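PDB 2AZQ: catechol 1,2-dioxygenase from Pseudomonas putida, which probably cleaves the ring of catechol between its two hydroxyl-bearing carbons, using O2 and a ferric ion, to give cis,cis-muconate. Local coordinates for residues A114-D125 against S171-I180; T236-W247 against A253-L262. All blocks are in the same frame, centred on the assembly; numbering follows the deposited sequence.

Contact 1 of 2, residues A114-D125 against S171-I180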
loop_
_atom_site.group_PDB
_atom_site.type_symbol
_atom_site.label_atom_id
_atom_site.label_comp_id
_atom_site.label_asym_id
_atom_site.label_seq_id
_atom_site.Cartn_x
_atom_site.Cartn_y
_atom_site.Cartn_z
ATOM N N ALA A 114 28.388 1.816 -1.601
ATOM C CA ALA A 114 29.071 3.106 -1.437
ATOM C C ALA A 114 30.589 2.958 -1.526
ATOM O O ALA A 114 31.123 1.885 -1.243
ATOM C CB ALA A 114 28.698 3.732 -0.096
ATOM N N PRO A 115 31.304 4.026 -1.938
ATOM C CA PRO A 115 32.771 3.993 -2.048
ATOM C C PRO A 115 33.423 3.435 -0.783
ATOM O O PRO A 115 33.060 3.771 0.346
ATOM C CB PRO A 115 33.123 5.450 -2.309
ATOM C CG PRO A 115 31.982 5.879 -3.175
ATOM C CD PRO A 115 30.813 5.355 -2.339
ATOM N N LEU A 116 34.407 2.591 -1.007
ATOM C CA LEU A 116 35.110 1.893 0.048
ATOM C C LEU A 116 36.495 2.475 0.421
ATOM O O LEU A 116 37.303 2.816 -0.462
ATOM C CB LEU A 116 35.208 0.454 -0.429
ATOM C CG LEU A 116 35.873 -0.610 0.382
ATOM C CD1 LEU A 116 35.463 -0.506 1.846
ATOM C CD2 LEU A 116 35.436 -1.921 -0.243
ATOM N N ALA A 117 36.783 2.562 1.720
ATOM C CA ALA A 117 38.064 3.136 2.156
ATOM C C ALA A 117 38.693 2.525 3.411
ATOM O O ALA A 117 37.982 2.129 4.341
ATOM C CB ALA A 117 37.908 4.670 2.342
ATOM N N GLN A 118 40.028 2.471 3.422
ATOM C CA GLN A 118 40.809 1.933 4.540
ATOM C C GLN A 118 40.952 3.008 5.619
ATOM O O GLN A 118 41.356 4.119 5.316
ATOM C CB GLN A 118 42.210 1.556 4.070
ATOM C CG GLN A 118 42.251 0.735 2.791
ATOM C CD GLN A 118 41.624 -0.645 2.940
ATOM O OE1 GLN A 118 40.468 -0.782 3.346
ATOM N NE2 GLN A 118 42.388 -1.677 2.596
ATOM N N GLY A 119 40.599 2.676 6.858
ATOM C CA GLY A 119 40.713 3.595 7.981
ATOM C C GLY A 119 40.289 5.061 7.958
ATOM O O GLY A 119 39.766 5.546 8.949
ATOM N N GLU A 120 40.534 5.769 6.862
ATOM C CA GLU A 120 40.207 7.189 6.725
ATOM C C GLU A 120 39.483 7.484 5.429
ATOM O O GLU A 120 39.693 6.816 4.429
ATOM C CB GLU A 120 41.487 8.051 6.728
ATOM C CG GLU A 120 41.980 8.486 8.087
ATOM C CD GLU A 120 43.205 9.401 8.013
ATOM O OE1 GLU A 120 44.246 8.950 7.465
ATOM O OE2 GLU A 120 43.130 10.563 8.508
ATOM N N VAL A 121 38.664 8.524 5.436
ATOM C CA VAL A 121 37.965 8.920 4.227
ATOM C C VAL A 121 37.296 10.286 4.414
ATOM O O VAL A 121 36.985 10.684 5.535
ATOM C CB VAL A 121 36.872 7.846 3.835
ATOM C CG1 VAL A 121 35.715 7.882 4.796
ATOM C CG2 VAL A 121 36.402 8.062 2.420
ATOM N N ARG A 122 37.122 11.034 3.334
ATOM C CA ARG A 122 36.370 12.280 3.436
ATOM C C ARG A 122 35.026 11.849 2.818
ATOM O O ARG A 122 35.012 11.116 1.822
ATOM C CB ARG A 122 36.987 13.402 2.607
ATOM C CG ARG A 122 36.106 14.631 2.561
ATOM C CD ARG A 122 36.807 15.814 1.942
ATOM N NE ARG A 122 35.951 17.001 1.863
ATOM C CZ ARG A 122 36.405 18.237 1.668
ATOM N NH1 ARG A 122 37.706 18.465 1.534
ATOM N NH2 ARG A 122 35.560 19.247 1.595
ATOM N N MET A 123 33.912 12.289 3.395
ATOM C CA MET A 123 32.596 11.904 2.894
ATOM C C MET A 123 31.823 12.907 2.022
ATOM O O MET A 123 30.953 12.490 1.262
ATOM C CB MET A 123 31.691 11.511 4.073
ATOM C CG MET A 123 32.116 10.291 4.838
ATOM S SD MET A 123 30.922 9.989 6.147
ATOM C CE MET A 123 29.499 9.584 5.167
ATOM N N ASP A 124 32.117 14.202 2.136
ATOM C CA ASP A 124 31.395 15.240 1.373
ATOM C C ASP A 124 32.087 15.672 0.068
ATOM O O ASP A 124 33.310 15.564 -0.053
ATOM C CB ASP A 124 31.232 16.501 2.223
ATOM C CG ASP A 124 32.569 17.164 2.533
ATOM O OD1 ASP A 124 33.321 16.619 3.361
ATOM O OD2 ASP A 124 32.891 18.202 1.929
ATOM N N ASP A 125 31.316 16.188 -0.889
ATOM C CA ASP A 125 31.894 16.647 -2.159
ATOM C C ASP A 125 32.342 18.138 -2.147
ATOM O O ASP A 125 32.617 18.717 -3.186
ATOM C CB ASP A 125 30.907 16.422 -3.323
ATOM C CG ASP A 125 29.563 17.094 -3.090
ATOM O OD1 ASP A 125 29.546 18.185 -2.471
ATOM O OD2 ASP A 125 28.523 16.551 -3.535
ATOM N N SER A 171 25.590 14.797 -5.568
ATOM C CA SER A 171 26.457 14.020 -6.427
ATOM C C SER A 171 26.394 12.531 -6.057
ATOM O O SER A 171 25.826 12.167 -5.017
ATOM C CB SER A 171 27.875 14.548 -6.296
ATOM O OG SER A 171 28.319 14.397 -4.973
ATOM N N GLU A 172 26.959 11.660 -6.894
ATOM C CA GLU A 172 26.930 10.234 -6.562
ATOM C C GLU A 172 27.470 9.968 -5.138
ATOM O O GLU A 172 28.480 10.558 -4.721
ATOM C CB GLU A 172 27.729 9.404 -7.581
ATOM C CG GLU A 172 27.075 9.234 -8.983
ATOM C CD GLU A 172 27.770 8.147 -9.883
ATOM O OE1 GLU A 172 27.747 6.933 -9.506
ATOM O OE2 GLU A 172 28.333 8.518 -10.958
ATOM N N PHE A 173 26.778 9.085 -4.414
ATOM C CA PHE A 173 27.101 8.659 -3.042
ATOM C C PHE A 173 27.656 9.704 -2.085
ATOM O O PHE A 173 28.519 9.405 -1.264
ATOM C CB PHE A 173 28.064 7.461 -3.045
ATOM C CG PHE A 173 27.525 6.222 -3.720
ATOM C CD1 PHE A 173 27.681 6.025 -5.095
ATOM C CD2 PHE A 173 26.929 5.213 -2.974
ATOM C CE1 PHE A 173 27.259 4.823 -5.706
ATOM C CE2 PHE A 173 26.504 4.011 -3.588
ATOM C CZ PHE A 173 26.675 3.818 -4.951
ATOM N N ASN A 174 27.159 10.929 -2.182
ATOM C CA ASN A 174 27.617 11.991 -1.301
ATOM C C ASN A 174 27.181 11.637 0.120
ATOM O O ASN A 174 26.048 11.172 0.342
ATOM C CB ASN A 174 27.006 13.323 -1.732
ATOM C CG ASN A 174 27.613 14.508 -1.010
ATOM O OD1 ASN A 174 26.898 15.317 -0.443
ATOM N ND2 ASN A 174 28.936 14.620 -1.044
ATOM N N LEU A 175 28.081 11.848 1.074
ATOM C CA LEU A 175 27.808 11.526 2.473
ATOM C C LEU A 175 27.518 10.023 2.655
ATOM O O LEU A 175 26.768 9.619 3.549
ATOM C CB LEU A 175 26.634 12.372 2.981
ATOM C CG LEU A 175 26.835 13.837 2.595
ATOM C CD1 LEU A 175 25.700 14.675 3.151
ATOM C CD2 LEU A 175 28.178 14.323 3.126
ATOM N N ARG A 176 28.119 9.198 1.803
ATOM C CA ARG A 176 27.936 7.742 1.864
ATOM C C ARG A 176 29.263 7.000 1.684
ATOM O O ARG A 176 29.923 7.134 0.654
ATOM C CB ARG A 176 26.957 7.291 0.777
ATOM C CG ARG A 176 25.495 7.651 1.058
ATOM C CD ARG A 176 24.569 7.501 -0.165
ATOM N NE ARG A 176 23.180 7.788 0.185
ATOM C CZ ARG A 176 22.425 6.961 0.892
ATOM N NH1 ARG A 176 22.948 5.807 1.300
ATOM N NH2 ARG A 176 21.184 7.293 1.211
ATOM N N ARG A 177 29.649 6.206 2.674
ATOM C CA ARG A 177 30.905 5.471 2.578
ATOM C C ARG A 177 31.016 4.191 3.427
ATOM O O ARG A 177 30.333 3.986 4.443
ATOM C CB ARG A 177 32.100 6.376 2.972
ATOM C CG ARG A 177 32.394 7.598 2.101
ATOM C CD ARG A 177 32.951 7.223 0.728
ATOM N NE ARG A 177 33.304 8.407 -0.057
ATOM C CZ ARG A 177 32.441 9.297 -0.561
ATOM N NH1 ARG A 177 32.894 10.331 -1.254
ATOM N NH2 ARG A 177 31.133 9.148 -0.399
ATOM N N ARG A 178 31.920 3.327 2.998
ATOM C CA ARG A 178 32.203 2.129 3.740
ATOM C C ARG A 178 33.664 2.245 4.175
ATOM O O ARG A 178 34.583 2.175 3.356
ATOM C CB ARG A 178 31.946 0.890 2.888
ATOM C CG ARG A 178 30.512 0.362 2.950
ATOM C CD ARG A 178 30.372 -0.865 2.054
ATOM N NE ARG A 178 30.521 -0.473 0.661
ATOM C CZ ARG A 178 30.896 -1.282 -0.325
ATOM N NH1 ARG A 178 31.170 -2.553 -0.092
ATOM N NH2 ARG A 178 31.002 -0.808 -1.559
ATOM N N ILE A 179 33.844 2.479 5.476
ATOM C CA ILE A 179 35.167 2.639 6.097
ATOM C C ILE A 179 35.645 1.332 6.722
ATOM O O ILE A 179 34.925 0.743 7.507
ATOM C CB ILE A 179 35.128 3.729 7.228
ATOM C CG1 ILE A 179 34.859 5.110 6.634
ATOM C CG2 ILE A 179 36.444 3.781 7.947
ATOM C CD1 ILE A 179 34.652 6.205 7.655
ATOM N N ILE A 180 36.844 0.879 6.365
ATOM C CA ILE A 180 37.427 -0.358 6.946
ATOM C C ILE A 180 38.266 -0.006 8.180
ATOM O O ILE A 180 39.179 0.811 8.078
ATOM C CB ILE A 180 38.425 -1.064 5.997
ATOM C CG1 ILE A 180 37.791 -1.332 4.626
ATOM C CG2 ILE A 180 38.938 -2.312 6.666
ATOM C CD1 ILE A 180 36.515 -2.082 4.660
#
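P115, A117 and G119 exchange backbone hydrogen bonds with R178 and I180, pairing 116-118 in parallel with 176-180. R178 N gives to P115 O (2.9 Å) and A117 N to R178 O (2.8 Å). The R178 side chain adds to this: bent at its third torsion (chi3 -67°), it brings the guanidinium edge to A114 O, where NH2 donates at 2.7 Å and NE only weakly. The R177 guanidinium has P115 CG near the rim of one face and M123 C over the other; its NH2 bonds back to R176 O (2.6 Å), which a long, flat-ended side chain can do.

At G119, where a backbone with positive phi is easiest for glycine, the chain turns from this pair to 120-122, which joins 186-192, as in the beta sandwich of intradiol dioxygenases. V121 CG1 meets I179 CG1, both residues branched at CB, and I179 also touches Y187 and A189. L116 CD1 packs on I180 CD1, and F173 lies obliquely against A114 CA and P115 CD.

Beyond the strands, L175 N donates to M123 O (2.9 Å), from above the carbonyl plane. S171 OG gives to the anti lone pair of D125 OD2 (2.6 Å); OD1 of this carboxylate is bonded to T127.

Contact 2 of 2, residues T236-W247 against A253-L262; sequences TQINFAGDKYLW and ATRDGLIGEL
W247 turns the six-membered end of its indole toward 254-256: D256 N sits at the ring edge, near its plane, 3.8 Å from W247 CH2, while T254 O and R255 C approach obliquely. I259 CD1 also comes in obliquely, beside CE2 and NE1. The F240 ring likewise meets L262 CD2 obliquely (4.1 Å), and the N239 amide crosses the T254 side chain at about a right angle. Within 236-247, D243 OD2 lies at the edge of the Y245 ring and accepts from Y245 N, an Asx turn that suits aspartate.

I259 carries the apolar contact, its CD1 meeting L246 CD1 tip to tip at 3.5 Å. With CG1 beside the backbone N (chi1 -59°), the longer branch reaches L246, while CG2 lies near N239 O and also touches A241 CB. L258 sends CD2 to T236 OG1 (3.3 Å) and Q237 O (3.4 Å). With an alanine in place of L258, the space beside T236 and T104 that its two methyls occupy is likely to stand unfilled.

The backbone bond from N239 N to L258 O (2.9 Å) is nearly straight at 172°; G260 N then donates to N239 O (2.7 Å), making a parallel pair. G260 suits its place because a CB there would run into I238 CG2. G242 and G257 take the positive phi of type II turns.

Strand 234-240 thus lies between 259-265 and the antiparallel 217-227, with I238 and F240 packed on F286 and L284 of 281-289. On the opposite side Q237, bonded to R218, touches the iron ligands H221 and H223, and R255 reaches helix 80-94 through a salt bridge to D89.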
loop_
_atom_site.group_PDB
_atom_site.type_symbol
_atom_site.label_atom_id
_atom_site.label_comp_id
_atom_site.label_asym_id
_atom_site.label_seq_id
_atom_site.Cartn_x
_atom_site.Cartn_y
_atom_site.Cartn_z
ATOM N N THR A 236 22.413 0.673 13.511
ATOM C CA THR A 236 22.209 1.658 14.559
ATOM C C THR A 236 22.402 3.085 14.027
ATOM O O THR A 236 22.725 3.281 12.847
ATOM C CB THR A 236 23.196 1.398 15.729
ATOM O OG1 THR A 236 22.849 2.225 16.847
ATOM C CG2 THR A 236 24.641 1.701 15.294
ATOM N N GLN A 237 22.195 4.068 14.901
ATOM C CA GLN A 237 22.340 5.491 14.567
ATOM C C GLN A 237 23.097 6.183 15.692
ATOM O O GLN A 237 23.177 5.652 16.801
ATOM C CB GLN A 237 20.960 6.204 14.462
ATOM C CG GLN A 237 20.109 5.902 13.241
ATOM C CD GLN A 237 18.745 6.651 13.200
ATOM O OE1 GLN A 237 18.568 7.700 13.826
ATOM N NE2 GLN A 237 17.794 6.115 12.420
ATOM N N ILE A 238 23.671 7.347 15.395
ATOM C CA ILE A 238 24.272 8.201 16.426
ATOM C C ILE A 238 23.333 9.416 16.312
ATOM O O ILE A 238 23.163 9.931 15.211
ATOM C CB ILE A 238 25.722 8.729 16.091
ATOM C CG1 ILE A 238 26.750 7.598 16.110
ATOM C CG2 ILE A 238 26.137 9.819 17.080
ATOM C CD1 ILE A 238 28.172 8.079 15.709
ATOM N N ASN A 239 22.678 9.837 17.396
ATOM C CA ASN A 239 21.842 11.040 17.337
ATOM C C ASN A 239 22.654 12.165 17.947
ATOM O O ASN A 239 23.245 11.984 19.006
ATOM C CB ASN A 239 20.607 10.912 18.189
ATOM C CG ASN A 239 19.703 9.853 17.723
ATOM O OD1 ASN A 239 19.192 9.916 16.608
ATOM N ND2 ASN A 239 19.479 8.855 18.569
ATOM N N PHE A 240 22.658 13.330 17.312
ATOM C CA PHE A 240 23.414 14.481 17.820
ATOM C C PHE A 240 22.867 15.126 19.059
ATOM O O PHE A 240 21.664 15.315 19.199
ATOM C CB PHE A 240 23.560 15.498 16.714
ATOM C CG PHE A 240 24.548 15.084 15.727
ATOM C CD1 PHE A 240 24.545 13.767 15.283
ATOM C CD2 PHE A 240 25.572 15.927 15.354
ATOM C CE1 PHE A 240 25.550 13.277 14.499
ATOM C CE2 PHE A 240 26.601 15.457 14.563
ATOM C CZ PHE A 240 26.593 14.111 14.133
ATOM N N ALA A 241 23.761 15.462 19.977
ATOM C CA ALA A 241 23.308 16.056 21.225
ATOM C C ALA A 241 22.814 17.489 21.030
ATOM O O ALA A 241 23.378 18.229 20.238
ATOM C CB ALA A 241 24.412 16.017 22.241
ATOM N N GLY A 242 21.734 17.857 21.717
ATOM C CA GLY A 242 21.225 19.218 21.638
ATOM C C GLY A 242 20.131 19.506 20.635
ATOM O O GLY A 242 19.539 20.587 20.646
ATOM N N ASP A 243 19.852 18.546 19.763
ATOM C CA ASP A 243 18.815 18.717 18.755
ATOM C C ASP A 243 17.453 18.820 19.457
ATOM O O ASP A 243 17.155 18.053 20.377
ATOM C CB ASP A 243 18.810 17.507 17.820
ATOM C CG ASP A 243 18.026 17.745 16.550
ATOM O OD1 ASP A 243 18.648 18.132 15.547
ATOM O OD2 ASP A 243 16.793 17.545 16.550
ATOM N N LYS A 244 16.649 19.785 19.018
ATOM C CA LYS A 244 15.302 20.007 19.532
ATOM C C LYS A 244 14.520 18.700 19.648
ATOM O O LYS A 244 13.789 18.488 20.631
ATOM C CB LYS A 244 14.520 20.906 18.575
ATOM C CG LYS A 244 14.164 22.272 19.079
ATOM C CD LYS A 244 13.193 22.931 18.101
ATOM C CE LYS A 244 12.846 24.366 18.506
ATOM N NZ LYS A 244 11.842 24.977 17.573
ATOM N N TYR A 245 14.660 17.838 18.633
ATOM C CA TYR A 245 13.921 16.574 18.605
ATOM C C TYR A 245 14.566 15.291 19.151
ATOM O O TYR A 245 13.961 14.211 19.056
ATOM C CB TYR A 245 13.425 16.317 17.196
ATOM C CG TYR A 245 12.508 17.392 16.722
ATOM C CD1 TYR A 245 12.999 18.519 16.051
ATOM C CD2 TYR A 245 11.144 17.315 16.982
ATOM C CE1 TYR A 245 12.146 19.542 15.646
ATOM C CE2 TYR A 245 10.279 18.336 16.581
ATOM C CZ TYR A 245 10.788 19.437 15.915
ATOM O OH TYR A 245 9.923 20.412 15.506
ATOM N N LEU A 246 15.771 15.429 19.725
ATOM C CA LEU A 246 16.523 14.325 20.298
ATOM C C LEU A 246 15.589 13.286 20.906
ATOM O O LEU A 246 15.679 12.105 20.607
ATOM C CB LEU A 246 17.447 14.832 21.393
ATOM C CG LEU A 246 18.915 14.417 21.284
ATOM C CD1 LEU A 246 19.566 14.500 22.668
ATOM C CD2 LEU A 246 19.025 12.995 20.717
ATOM N N TRP A 247 14.687 13.734 21.768
ATOM C CA TRP A 247 13.748 12.830 22.414
ATOM C C TRP A 247 12.300 13.120 22.042
ATOM O O TRP A 247 11.447 13.142 22.921
ATOM C CB TRP A 247 13.903 12.903 23.935
ATOM C CG TRP A 247 15.280 12.513 24.423
ATOM C CD1 TRP A 247 16.316 13.355 24.726
ATOM C CD2 TRP A 247 15.789 11.173 24.576
ATOM N NE1 TRP A 247 17.436 12.619 25.055
ATOM C CE2 TRP A 247 17.143 11.284 24.971
ATOM C CE3 TRP A 247 15.231 9.896 24.413
ATOM C CZ2 TRP A 247 17.953 10.163 25.208
ATOM C CZ3 TRP A 247 16.035 8.783 24.648
ATOM C CH2 TRP A 247 17.385 8.925 25.041
ATOM N N ALA A 253 13.410 6.530 17.069
ATOM C CA ALA A 253 14.650 5.755 17.042
ATOM C C ALA A 253 15.629 6.096 18.179
ATOM O O ALA A 253 16.353 5.232 18.643
ATOM C CB ALA A 253 15.353 5.881 15.669
ATOM N N THR A 254 15.629 7.331 18.656
ATOM C CA THR A 254 16.542 7.703 19.732
ATOM C C THR A 254 16.430 6.810 20.988
ATOM O O THR A 254 15.342 6.587 21.526
ATOM C CB THR A 254 16.369 9.186 20.126
ATOM O OG1 THR A 254 15.004 9.441 20.460
ATOM C CG2 THR A 254 16.730 10.077 18.974
ATOM N N ARG A 255 17.583 6.299 21.412
ATOM C CA ARG A 255 17.725 5.438 22.573
ATOM C C ARG A 255 18.894 5.870 23.434
ATOM O O ARG A 255 19.827 6.515 22.953
ATOM C CB ARG A 255 18.051 4.001 22.178
ATOM C CG ARG A 255 17.047 3.252 21.383
ATOM C CD ARG A 255 17.263 1.817 21.741
ATOM N NE ARG A 255 16.521 0.860 20.938
ATOM C CZ ARG A 255 16.351 -0.411 21.288
ATOM N NH1 ARG A 255 16.865 -0.867 22.423
ATOM N NH2 ARG A 255 15.690 -1.234 20.491
ATOM N N ASP A 256 18.865 5.464 24.698
ATOM C CA ASP A 256 19.968 5.757 25.593
ATOM C C ASP A 256 21.218 5.035 25.122
ATOM O O ASP A 256 21.173 3.875 24.698
ATOM C CB ASP A 256 19.627 5.351 27.025
ATOM C CG ASP A 256 18.949 6.465 27.772
ATOM O OD1 ASP A 256 19.622 7.499 27.990
ATOM O OD2 ASP A 256 17.751 6.332 28.118
ATOM N N GLY A 257 22.339 5.738 25.175
ATOM C CA GLY A 257 23.579 5.132 24.752
ATOM C C GLY A 257 23.789 5.321 23.275
ATOM O O GLY A 257 24.775 4.838 22.722
ATOM N N LEU A 258 22.856 6.024 22.638
ATOM C CA LEU A 258 22.932 6.271 21.207
ATOM C C LEU A 258 23.078 7.750 20.888
ATOM O O LEU A 258 22.990 8.178 19.728
ATOM C CB LEU A 258 21.704 5.675 20.489
ATOM C CG LEU A 258 21.796 4.158 20.286
ATOM C CD1 LEU A 258 20.664 3.645 19.366
ATOM C CD2 LEU A 258 23.160 3.846 19.685
ATOM N N ILE A 259 23.316 8.532 21.927
ATOM C CA ILE A 259 23.477 9.965 21.742
ATOM C C ILE A 259 24.939 10.382 21.643
ATOM O O ILE A 259 25.739 10.086 22.510
ATOM C CB ILE A 259 22.761 10.742 22.868
ATOM C CG1 ILE A 259 21.286 10.364 22.841
ATOM C CG2 ILE A 259 22.916 12.246 22.678
ATOM C CD1 ILE A 259 20.418 11.255 23.656
ATOM N N GLY A 260 25.276 11.043 20.547
ATOM C CA GLY A 260 26.630 11.492 20.346
ATOM C C GLY A 260 26.796 12.832 21.019
ATOM O O GLY A 260 25.898 13.672 21.005
ATOM N N GLU A 261 27.946 13.024 21.642
ATOM C CA GLU A 261 28.232 14.277 22.317
ATOM C C GLU A 261 29.152 15.030 21.362
ATOM O O GLU A 261 30.301 14.645 21.124
ATOM C CB GLU A 261 28.918 14.007 23.656
ATOM C CG GLU A 261 28.948 15.204 24.569
ATOM C CD GLU A 261 27.546 15.772 24.805
ATOM O OE1 GLU A 261 26.662 14.991 25.267
ATOM O OE2 GLU A 261 27.346 16.995 24.529
ATOM N N LEU A 262 28.623 16.094 20.790
ATOM C CA LEU A 262 29.377 16.856 19.838
ATOM C C LEU A 262 30.161 17.968 20.534
ATOM O O LEU A 262 29.657 18.611 21.454
ATOM C CB LEU A 262 28.415 17.417 18.802
ATOM C CG LEU A 262 29.099 18.251 17.730
ATOM C CD1 LEU A 262 30.048 17.355 16.922
ATOM C CD2 LEU A 262 28.045 18.880 16.839
#

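The chain first builds the N-terminal helices, then enters contact 1 at 114-125. Contact 1 closes a loop of 45 residues that contains strands 132-140 and 151-155 and the iron ligand Y163. Only after 171-180 does the chain lay down the other ligands, Y197, H221 and H223, and reach contact 2, where a mere five residues separate 236-247 from 253-262. The two closures follow in series, neither nesting nor crossing, with centres 22 Å apart. One sheet joins them: 151-155 pairs with 176-180 and with 217-227, which in turn pairs with 234-240. Contact 1 pairs the short strand 116-118 with 176-180; contact 2 ties 234-240 to 259-265 beside the iron ligands, with R255 reaching helix 80-94.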